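Local atomic coordinates of oxidized polyvinyl alcohol hydrolase (Pseudomonas sp. VM15C, PDB entry 3WWC), a protein that hydrolyses beta-diketones such as 4,6-nonanedione and cleaves oxidized polyvinyl alcohol in the second step of polyvinyl alcohol breakdown. Residues K56-S59 / G60-V64; S84-N87 / S88-A91; P109-G113 / E114-G118; W316-D319 / T320-S323. The protein carries 1 engineered substitution. One frame throughout, in Å; residues are numbered along the deposited sequence.

Contact 1: K56-S59 / G60-V64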
loop_
_atom_site.group_PDB
_atom_site.type_symbol
_atom_site.label_atom_id
_atom_site.label_comp_id
_atom_site.label_asym_id
_atom_site.label_seq_id
_atom_site.Cartn_x
_atom_site.Cartn_y
_atom_site.Cartn_z
ATOM N N LYS A 56 -5.932 20.005 8.443
ATOM C CA LYS A 56 -6.129 21.070 9.461
ATOM C C LYS A 56 -4.796 21.740 9.807
ATOM O O LYS A 56 -3.725 21.126 9.702
ATOM C CB LYS A 56 -6.658 20.486 10.758
ATOM C CG LYS A 56 -7.980 19.810 10.637
ATOM C CD LYS A 56 -9.024 20.704 10.036
ATOM C CE LYS A 56 -10.380 20.254 10.544
ATOM N NZ LYS A 56 -10.161 19.154 11.565
ATOM N N ASN A 57 -4.867 22.998 10.268
ATOM C CA ASN A 57 -3.676 23.783 10.669
ATOM C C ASN A 57 -2.606 23.954 9.595
ATOM O O ASN A 57 -1.409 24.099 9.923
ATOM C CB ASN A 57 -3.015 23.178 11.915
ATOM C CG ASN A 57 -3.908 23.249 13.131
ATOM O OD1 ASN A 57 -4.673 24.213 13.293
ATOM N ND2 ASN A 57 -3.828 22.237 13.996
ATOM N N VAL A 58 -3.024 23.961 8.330
ATOM C CA VAL A 58 -2.081 24.087 7.220
ATOM C C VAL A 58 -2.457 25.225 6.277
ATOM O O VAL A 58 -3.616 25.323 5.876
ATOM C CB VAL A 58 -2.052 22.774 6.324
ATOM C CG1 VAL A 58 -1.259 23.018 5.038
ATOM C CG2 VAL A 58 -1.442 21.637 7.070
ATOM N N SER A 59 -1.510 26.088 5.922
ATOM C CA SER A 59 -1.864 27.088 4.918
ATOM C C SER A 59 -0.997 26.693 3.715
ATOM O O SER A 59 0.172 26.269 3.880
ATOM C CB SER A 59 -1.533 28.516 5.367
ATOM O OG SER A 59 -0.137 28.684 5.279
ATOM N N GLY A 60 -1.570 26.797 2.522
ATOM C CA GLY A 60 -0.864 26.438 1.305
ATOM C C GLY A 60 -1.040 24.949 0.985
ATOM O O GLY A 60 -1.799 24.269 1.665
ATOM N N PRO A 61 -0.356 24.428 -0.036
ATOM C CA PRO A 61 -0.488 23.016 -0.405
ATOM C C PRO A 61 -0.192 22.025 0.737
ATOM O O PRO A 61 0.800 22.093 1.435
ATOM C CB PRO A 61 0.471 22.864 -1.584
ATOM C CG PRO A 61 0.531 24.284 -2.171
ATOM C CD PRO A 61 0.644 25.087 -0.889
ATOM N N ALA A 62 -1.096 21.081 0.908
ATOM C CA ALA A 62 -0.918 20.117 1.981
ATOM C C ALA A 62 -0.441 18.790 1.474
ATOM O O ALA A 62 -0.766 18.408 0.364
ATOM C CB ALA A 62 -2.248 19.898 2.627
ATOM N N PRO A 63 0.341 18.069 2.286
ATOM C CA PRO A 63 0.802 16.731 1.896
ATOM C C PRO A 63 -0.496 15.865 1.967
ATOM O O PRO A 63 -1.466 16.198 2.684
ATOM C CB PRO A 63 1.826 16.377 2.979
ATOM C CG PRO A 63 1.292 17.152 4.251
ATOM C CD PRO A 63 0.852 18.486 3.619
ATOM N N VAL A 64 -0.472 14.789 1.206
ATOM C CA VAL A 64 -1.609 13.878 1.025
ATOM C C VAL A 64 -1.319 12.517 1.536
ATOM O O VAL A 64 -0.212 11.983 1.353
ATOM C CB VAL A 64 -1.958 13.808 -0.480
ATOM C CG1 VAL A 64 -2.914 12.640 -0.797
ATOM C CG2 VAL A 64 -2.640 15.154 -0.897
HETATM O O HOH W 1 -4.300 23.961 3.181
HETATM O O HOH W 2 1.793 24.542 2.405
#
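The connection between strand 46-53 and strand 62-68 bends back on itself at the protein surface, and at that bend Val58 reaches over to Gly60 and Ala62. One methyl group does the touching. Val58 CG1 stands 3.6 Å from Gly60 O and 4.1 Å from Ala62 CB, facing the inner side of the curve. The torsion explains this: CG1 sits anti to the backbone N (chi1 170°), which swings it beside the carbonyl carbon and in toward the returning chain. Ser59, in contrast, sets its beta carbon on the outer side of the bend. At Gly60 the backbone takes a positive phi of 88°, and a beta carbon built there would run into Ser59 O. The bend is bridged by water rather than by direct backbone bonds. One molecule donates to Val58 O and, at 2.9 Å, to Gly60 O; a second donates to Ser59 O at 2.8 Å and to Pro61 O at 2.8 Å. Each water therefore joins two carbonyls two residues apart, with both of its hydrogens spent on them. Beyond the bend the chain becomes regular: Ala62 exchanges backbone bonds with Lys165 and Asp167, and Pro63 with Thr96, as the strand enters the sheet between strands 96-100 and 170-176. The chemistry is that of an acceptor-rich turn. Four consecutive carbonyls look for donors, Pro61 has no N-H to offer, and the two waters supply what the local backbone does not, leaving one small apolar touch to pack the inside.

Contact 2: S84-N87 / S88-A91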
loop_
_atom_site.group_PDB
_atom_site.type_symbol
_atom_site.label_atom_id
_atom_site.label_comp_id
_atom_site.label_asym_id
_atom_site.label_seq_id
_atom_site.Cartn_x
_atom_site.Cartn_y
_atom_site.Cartn_z
ATOM N N SER A 84 -7.991 -0.031 14.152
ATOM C CA SER A 84 -7.828 -0.196 12.709
ATOM C C SER A 84 -6.971 0.907 12.119
ATOM O O SER A 84 -6.794 0.957 10.903
ATOM C CB SER A 84 -9.196 -0.200 12.010
ATOM O OG SER A 84 -10.008 -1.341 12.430
ATOM N N GLY A 85 -6.504 1.807 12.962
ATOM C CA GLY A 85 -5.612 2.884 12.501
ATOM C C GLY A 85 -6.114 4.294 12.607
ATOM O O GLY A 85 -5.321 5.240 12.593
ATOM N N ALA A 86 -7.432 4.448 12.677
ATOM C CA ALA A 86 -8.085 5.782 12.739
ATOM C C ALA A 86 -7.320 6.764 11.858
ATOM O O ALA A 86 -6.909 7.838 12.273
ATOM C CB ALA A 86 -8.138 6.263 14.196
ATOM N N ASN A 87 -7.220 6.417 10.575
ATOM C CA ASN A 87 -6.402 7.199 9.646
ATOM C C ASN A 87 -6.912 8.616 9.341
ATOM O O ASN A 87 -6.132 9.452 8.868
ATOM C CB ASN A 87 -6.216 6.385 8.348
ATOM C CG ASN A 87 -5.111 5.367 8.484
ATOM O OD1 ASN A 87 -3.944 5.706 8.315
ATOM N ND2 ASN A 87 -5.446 4.125 8.818
ATOM N N SER A 88 -8.201 8.893 9.568
ATOM C CA SER A 88 -8.695 10.238 9.346
ATOM C C SER A 88 -8.087 11.230 10.312
ATOM O O SER A 88 -8.103 12.411 10.035
ATOM C CB SER A 88 -10.223 10.269 9.515
ATOM O OG SER A 88 -10.638 10.016 10.852
ATOM N N ILE A 89 -7.548 10.752 11.416
ATOM C CA ILE A 89 -6.931 11.629 12.403
ATOM C C ILE A 89 -5.705 12.303 11.852
ATOM O O ILE A 89 -5.319 13.392 12.358
ATOM C CB ILE A 89 -6.662 10.823 13.731
ATOM C CG1 ILE A 89 -8.000 10.270 14.224
ATOM C CG2 ILE A 89 -6.075 11.740 14.853
ATOM C CD1 ILE A 89 -9.059 11.303 14.285
ATOM N N LEU A 90 -5.101 11.741 10.808
ATOM C CA LEU A 90 -3.954 12.445 10.190
ATOM C C LEU A 90 -4.374 13.791 9.607
ATOM O O LEU A 90 -3.514 14.621 9.341
ATOM C CB LEU A 90 -3.290 11.593 9.129
ATOM C CG LEU A 90 -2.399 10.632 9.917
ATOM C CD1 LEU A 90 -2.289 9.381 9.193
ATOM C CD2 LEU A 90 -1.020 11.268 10.180
ATOM N N ALA A 91 -5.650 14.039 9.357
ATOM C CA ALA A 91 -6.045 15.366 8.886
ATOM C C ALA A 91 -5.802 16.403 10.016
ATOM O O ALA A 91 -5.424 17.522 9.731
ATOM C CB ALA A 91 -7.563 15.390 8.432
#
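Ile89 CG1 lies anti to its own carbonyl carbon (chi1 -58°), which carries it back over Ala86, while Leu90 has the same sense of turn (chi1 -80°) and brings CD1 alongside Asn87. The isoleucine thus rests CG1 4.0 Å from Ala86 CB and only 3.3 Å from Ala86 O, the very oxygen that its backbone N binds. That bond, Ile89 N to Ala86 O at 3.1 Å, is fairly straight, but the N-H comes in from above the carbonyl plane, 41° out of it. The next one repeats the pattern: Leu90 N donates to Asn87 O over 3.2 Å, again from above the plane, and Ala91 N follows with a bond to Ser88 O. Each runs from N of residue i+3 to O of residue i, the 3-10 type of turn, in the connection between helix 75-80 and strand 96-100. The Asn87 and Leu90 side chains lie next to each other and point the same way, with Leu90 CD1 4.1 Å from Asn87 OD1; both touch Asn314 of helix 310-322, and on strand 62-68 Asn87 meets Pro67 and Leu90 meets Trp65. The polar ends of the amide are bonded beyond this turn: OD1 accepts from Trp65 NE1 and ND2 donates to Asn78 O, while Ser88 OG bonds to Leu79 O. Asn87 and Leu90 are buried, whereas Ile89 is exposed. Both ends of the buried amide are bonded, which fixes its flip, and the carbonyls of Ala86, Asn87 and Ser88 each receive an N-H from the turn itself.

Contact 3: P109-G113 / E114-G118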
loop_
_atom_site.group_PDB
_atom_site.type_symbol
_atom_site.label_atom_id
_atom_site.label_comp_id
_atom_site.label_asym_id
_atom_site.label_seq_id
_atom_site.Cartn_x
_atom_site.Cartn_y
_atom_site.Cartn_z
ATOM N N PRO A 109 -18.718 2.576 2.221
ATOM C CA PRO A 109 -17.522 2.597 3.079
ATOM C C PRO A 109 -17.649 1.824 4.353
ATOM O O PRO A 109 -16.690 1.701 5.104
ATOM C CB PRO A 109 -17.289 4.099 3.310
ATOM C CG PRO A 109 -18.798 4.571 3.464
ATOM C CD PRO A 109 -19.441 3.875 2.245
ATOM N N ASN A 110 -18.825 1.243 4.616
ATOM C CA ASN A 110 -19.006 0.440 5.835
ATOM C C ASN A 110 -18.908 -1.052 5.587
ATOM O O ASN A 110 -18.837 -1.816 6.538
ATOM C CB ASN A 110 -20.348 0.793 6.490
ATOM C CG ASN A 110 -20.344 2.226 6.933
ATOM O OD1 ASN A 110 -19.528 2.585 7.746
ATOM N ND2 ASN A 110 -21.174 3.054 6.352
ATOM N N ILE A 111 -18.914 -1.491 4.338
ATOM C CA ILE A 111 -18.746 -2.914 4.044
ATOM C C ILE A 111 -17.439 -3.377 4.646
ATOM O O ILE A 111 -16.388 -2.683 4.505
ATOM C CB ILE A 111 -18.739 -3.178 2.498
ATOM C CG1 ILE A 111 -20.190 -3.220 1.968
ATOM C CG2 ILE A 111 -17.966 -4.483 2.144
ATOM C CD1 ILE A 111 -20.903 -4.567 2.329
ATOM N N ARG A 112 -17.469 -4.521 5.324
ATOM C CA ARG A 112 -16.270 -5.095 5.938
ATOM C C ARG A 112 -15.779 -6.230 5.043
ATOM O O ARG A 112 -15.139 -5.933 4.033
ATOM C CB ARG A 112 -16.601 -5.531 7.374
ATOM C CG ARG A 112 -16.637 -4.327 8.313
ATOM C CD ARG A 112 -17.097 -4.714 9.724
ATOM N NE ARG A 112 -16.894 -3.504 10.532
ATOM C CZ ARG A 112 -17.479 -3.251 11.692
ATOM N NH1 ARG A 112 -18.347 -4.128 12.228
ATOM N NH2 ARG A 112 -17.191 -2.118 12.329
ATOM N N GLY A 113 -16.007 -7.500 5.364
ATOM C CA GLY A 113 -15.533 -8.526 4.455
ATOM C C GLY A 113 -16.567 -9.048 3.457
ATOM O O GLY A 113 -16.189 -9.839 2.606
ATOM N N GLU A 114 -17.812 -8.581 3.530
ATOM C CA GLU A 114 -18.865 -9.094 2.662
ATOM C C GLU A 114 -18.573 -8.821 1.189
ATOM O O GLU A 114 -18.470 -7.677 0.778
ATOM C CB GLU A 114 -20.219 -8.456 3.051
ATOM C CG GLU A 114 -20.574 -8.584 4.558
ATOM C CD GLU A 114 -20.226 -7.349 5.417
ATOM O OE1 GLU A 114 -19.180 -6.692 5.178
ATOM O OE2 GLU A 114 -21.044 -7.015 6.320
ATOM N N ARG A 115 -18.455 -9.911 0.414
ATOM C CA ARG A 115 -18.166 -9.867 -1.012
ATOM C C ARG A 115 -16.858 -9.225 -1.335
ATOM O O ARG A 115 -16.674 -8.812 -2.486
ATOM C CB ARG A 115 -19.301 -9.174 -1.796
ATOM C CG ARG A 115 -20.622 -9.924 -1.571
ATOM C CD ARG A 115 -21.930 -9.271 -2.086
ATOM N NE ARG A 115 -22.454 -8.139 -1.288
ATOM C CZ ARG A 115 -23.013 -8.199 -0.063
ATOM N NH1 ARG A 115 -23.441 -7.071 0.524
ATOM N NH2 ARG A 115 -23.158 -9.360 0.576
ATOM N N CYS A 116 -15.994 -9.067 -0.338
ATOM C CA CYS A 116 -14.670 -8.505 -0.536
ATOM C C CYS A 116 -13.569 -9.450 -0.109
ATOM O O CYS A 116 -12.533 -9.530 -0.759
ATOM C CB CYS A 116 -14.505 -7.207 0.279
ATOM S SG CYS A 116 -15.288 -5.723 -0.444
ATOM N N ASN A 117 -13.772 -10.157 1.003
ATOM C CA ASN A 117 -12.728 -11.010 1.553
ATOM C C ASN A 117 -12.713 -12.380 0.892
ATOM O O ASN A 117 -13.353 -13.334 1.380
ATOM C CB ASN A 117 -12.972 -11.130 3.064
ATOM C CG ASN A 117 -11.991 -12.053 3.736
ATOM O OD1 ASN A 117 -10.871 -12.208 3.273
ATOM N ND2 ASN A 117 -12.417 -12.686 4.849
ATOM N N GLY A 118 -11.992 -12.497 -0.219
ATOM C CA GLY A 118 -11.920 -13.757 -0.916
ATOM C C GLY A 118 -11.142 -13.559 -2.203
ATOM O O GLY A 118 -10.705 -12.448 -2.516
#
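Hydrogen bonds come first in this surface loop between strand 96-100 and helix 148-160, and the backbone carbonyl of Gly113 takes two of them. Cys116 N reaches Gly113 O at 3.0 Å and Asn117 N reaches it at 2.9 Å, both from the same face of the carbonyl plane, the Asn117 bond being the straighter. A side chain supplies the third: Glu114 is bent at chi2 (97°), curling its carboxylate back so that OE1 accepts from Arg112 N at 2.8 Å, nearly in line with the C-O bond. Apolar contact is made by Ile111, whose CG2 packs 3.9 Å from Cys116 SG. Its CD1 also comes against the Arg115 guanidinium, 4.0 Å from NH1, the two side chains crossing at about a right angle. An alanine here would lose both branches and is likely to leave the Cys116 sulfur and the Arg115 guanidinium without this packing partner. Among the charges, the Arg112 guanidinium turns away to a salt bridge with Asp77, its NE staying 6.6 Å from Glu114 OE1. Covalently, Cys116 ties the loop to Cys104 through a disulfide; Asn117 then centres an inverse gamma turn and touches Ser71, a residue of the butanoic acid pocket. The loop is thus held by two bonds to Gly113 O, a carboxylate folded onto Arg112 N and a disulfide, while Arg112 pairs with Asp77.

Contact 4: W316-D319 / T320-S323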
loop_
_atom_site.group_PDB
_atom_site.type_symbol
_atom_site.label_atom_id
_atom_site.label_comp_id
_atom_site.label_asym_id
_atom_site.label_seq_id
_atom_site.Cartn_x
_atom_site.Cartn_y
_atom_site.Cartn_z
ATOM N N TRP A 316 4.520 9.578 13.151
ATOM C CA TRP A 316 5.955 9.391 12.859
ATOM C C TRP A 316 6.157 8.904 11.423
ATOM O O TRP A 316 7.028 9.419 10.679
ATOM C CB TRP A 316 6.578 8.375 13.836
ATOM C CG TRP A 316 8.003 8.058 13.500
ATOM C CD1 TRP A 316 9.109 8.843 13.765
ATOM C CD2 TRP A 316 8.474 6.957 12.725
ATOM N NE1 TRP A 316 10.234 8.284 13.199
ATOM C CE2 TRP A 316 9.875 7.133 12.546
ATOM C CE3 TRP A 316 7.864 5.837 12.157
ATOM C CZ2 TRP A 316 10.649 6.236 11.822
ATOM C CZ3 TRP A 316 8.643 4.945 11.439
ATOM C CH2 TRP A 316 10.025 5.156 11.280
ATOM N N ALA A 317 5.352 7.924 11.013
ATOM C CA ALA A 317 5.548 7.386 9.652
ATOM C C ALA A 317 5.227 8.413 8.585
ATOM O O ALA A 317 6.029 8.602 7.663
ATOM C CB ALA A 317 4.656 6.098 9.463
ATOM N N LEU A 318 4.086 9.110 8.684
ATOM C CA LEU A 318 3.759 10.083 7.653
ATOM C C LEU A 318 4.704 11.249 7.658
ATOM O O LEU A 318 5.106 11.688 6.588
ATOM C CB LEU A 318 2.294 10.548 7.784
ATOM C CG LEU A 318 1.284 9.828 6.826
ATOM C CD1 LEU A 318 1.555 10.072 5.339
ATOM C CD2 LEU A 318 1.331 8.346 7.149
ATOM N N ASP A 319 5.119 11.717 8.825
ATOM C CA ASP A 319 6.060 12.831 8.840
ATOM C C ASP A 319 7.415 12.406 8.319
ATOM O O ASP A 319 8.141 13.244 7.751
ATOM C CB ASP A 319 6.196 13.406 10.256
ATOM C CG ASP A 319 4.924 14.077 10.734
ATOM O OD1 ASP A 319 3.982 14.273 9.957
ATOM O OD2 ASP A 319 4.840 14.410 11.949
ATOM N N THR A 320 7.794 11.128 8.479
ATOM C CA THR A 320 9.057 10.618 7.932
ATOM C C THR A 320 8.947 10.604 6.411
ATOM O O THR A 320 9.868 11.071 5.693
ATOM C CB THR A 320 9.310 9.208 8.426
ATOM O OG1 THR A 320 9.590 9.249 9.847
ATOM C CG2 THR A 320 10.519 8.591 7.691
ATOM N N LEU A 321 7.823 10.108 5.867
ATOM C CA LEU A 321 7.678 10.140 4.408
ATOM C C LEU A 321 7.714 11.608 3.896
ATOM O O LEU A 321 8.409 11.914 2.910
ATOM C CB LEU A 321 6.325 9.505 3.966
ATOM C CG LEU A 321 6.120 8.049 4.367
ATOM C CD1 LEU A 321 4.751 7.633 3.801
ATOM C CD2 LEU A 321 7.195 7.140 3.783
ATOM N N ALA A 322 7.015 12.512 4.579
ATOM C CA ALA A 322 6.961 13.928 4.146
ATOM C C ALA A 322 8.321 14.632 4.239
ATOM O O ALA A 322 8.534 15.650 3.591
ATOM C CB ALA A 322 5.886 14.686 5.006
ATOM N N SER A 323 9.230 14.060 5.004
ATOM C CA SER A 323 10.591 14.642 5.081
ATOM C C SER A 323 11.392 14.383 3.821
ATOM O O SER A 323 12.529 14.878 3.672
ATOM C CB SER A 323 11.335 14.077 6.299
ATOM O OG SER A 323 11.826 12.754 6.109
#
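Thr320 OG1 donates to Trp316 O at 2.7 Å, and the same carbonyl takes the backbone N of Thr320 at 2.9 Å; the two donors arrive on opposite faces of its plane. The hydroxyl also lies over one face of the indole, 3.4 Å from CE2 and displaced toward the rim. Trp316 CG is anti to the backbone N (chi1 175°), which places the ring beside its own carbonyl, where the Thr320 hydroxyl comes over its face. Further along, Leu321 N bonds Ala317 O and Ala322 N bonds Leu318 O, while Leu318 CD1 and Leu321 CD1 touch at 4.3 Å. Ser323 OG donates to Thr320 O at 2.6 Å, in the carbonyl plane on a lone pair. Around this shell, Trp316 NE1 is held by Thr336 OG1, Asp319 bonds Tyr95 and His93, and Met250 of strand 247-253 packs against Trp316, Ala317 and Thr320. Replacing Trp316 with an alanine would probably uncover the Thr320 hydroxyl on the indole side and leave Thr336 without its indole N-H. A threonine hydroxyl returned to the carbonyl four residues back is a familiar feature of alpha helices, here in helix 310-322, which lies against the sheet of an alpha/beta hydrolase fold.

How the contacts relate
Contacts 1, 2 and 4 form a connected group. Contact 1 meets contact 2 through a probable hydrogen bond from Lys56 N to Ala91 O at 2.8 Å, and contact 2 packs on contact 4 where Leu90 CD2 lies 4.2 Å from Leu318 CB. Contact 3 touches none of the others, but its nearest atoms come within about 7 Å of contact 2. It is the contact nearest the chemistry: the Asn117 side chain is about 6 Å from a bound butanoic acid and about 9 Å from the side chain of Ala177, the engineered residue at a position assigned by similarity to the charge relay. In contact 2, the side chain of Asn87 is about 12 Å from that of Ala177.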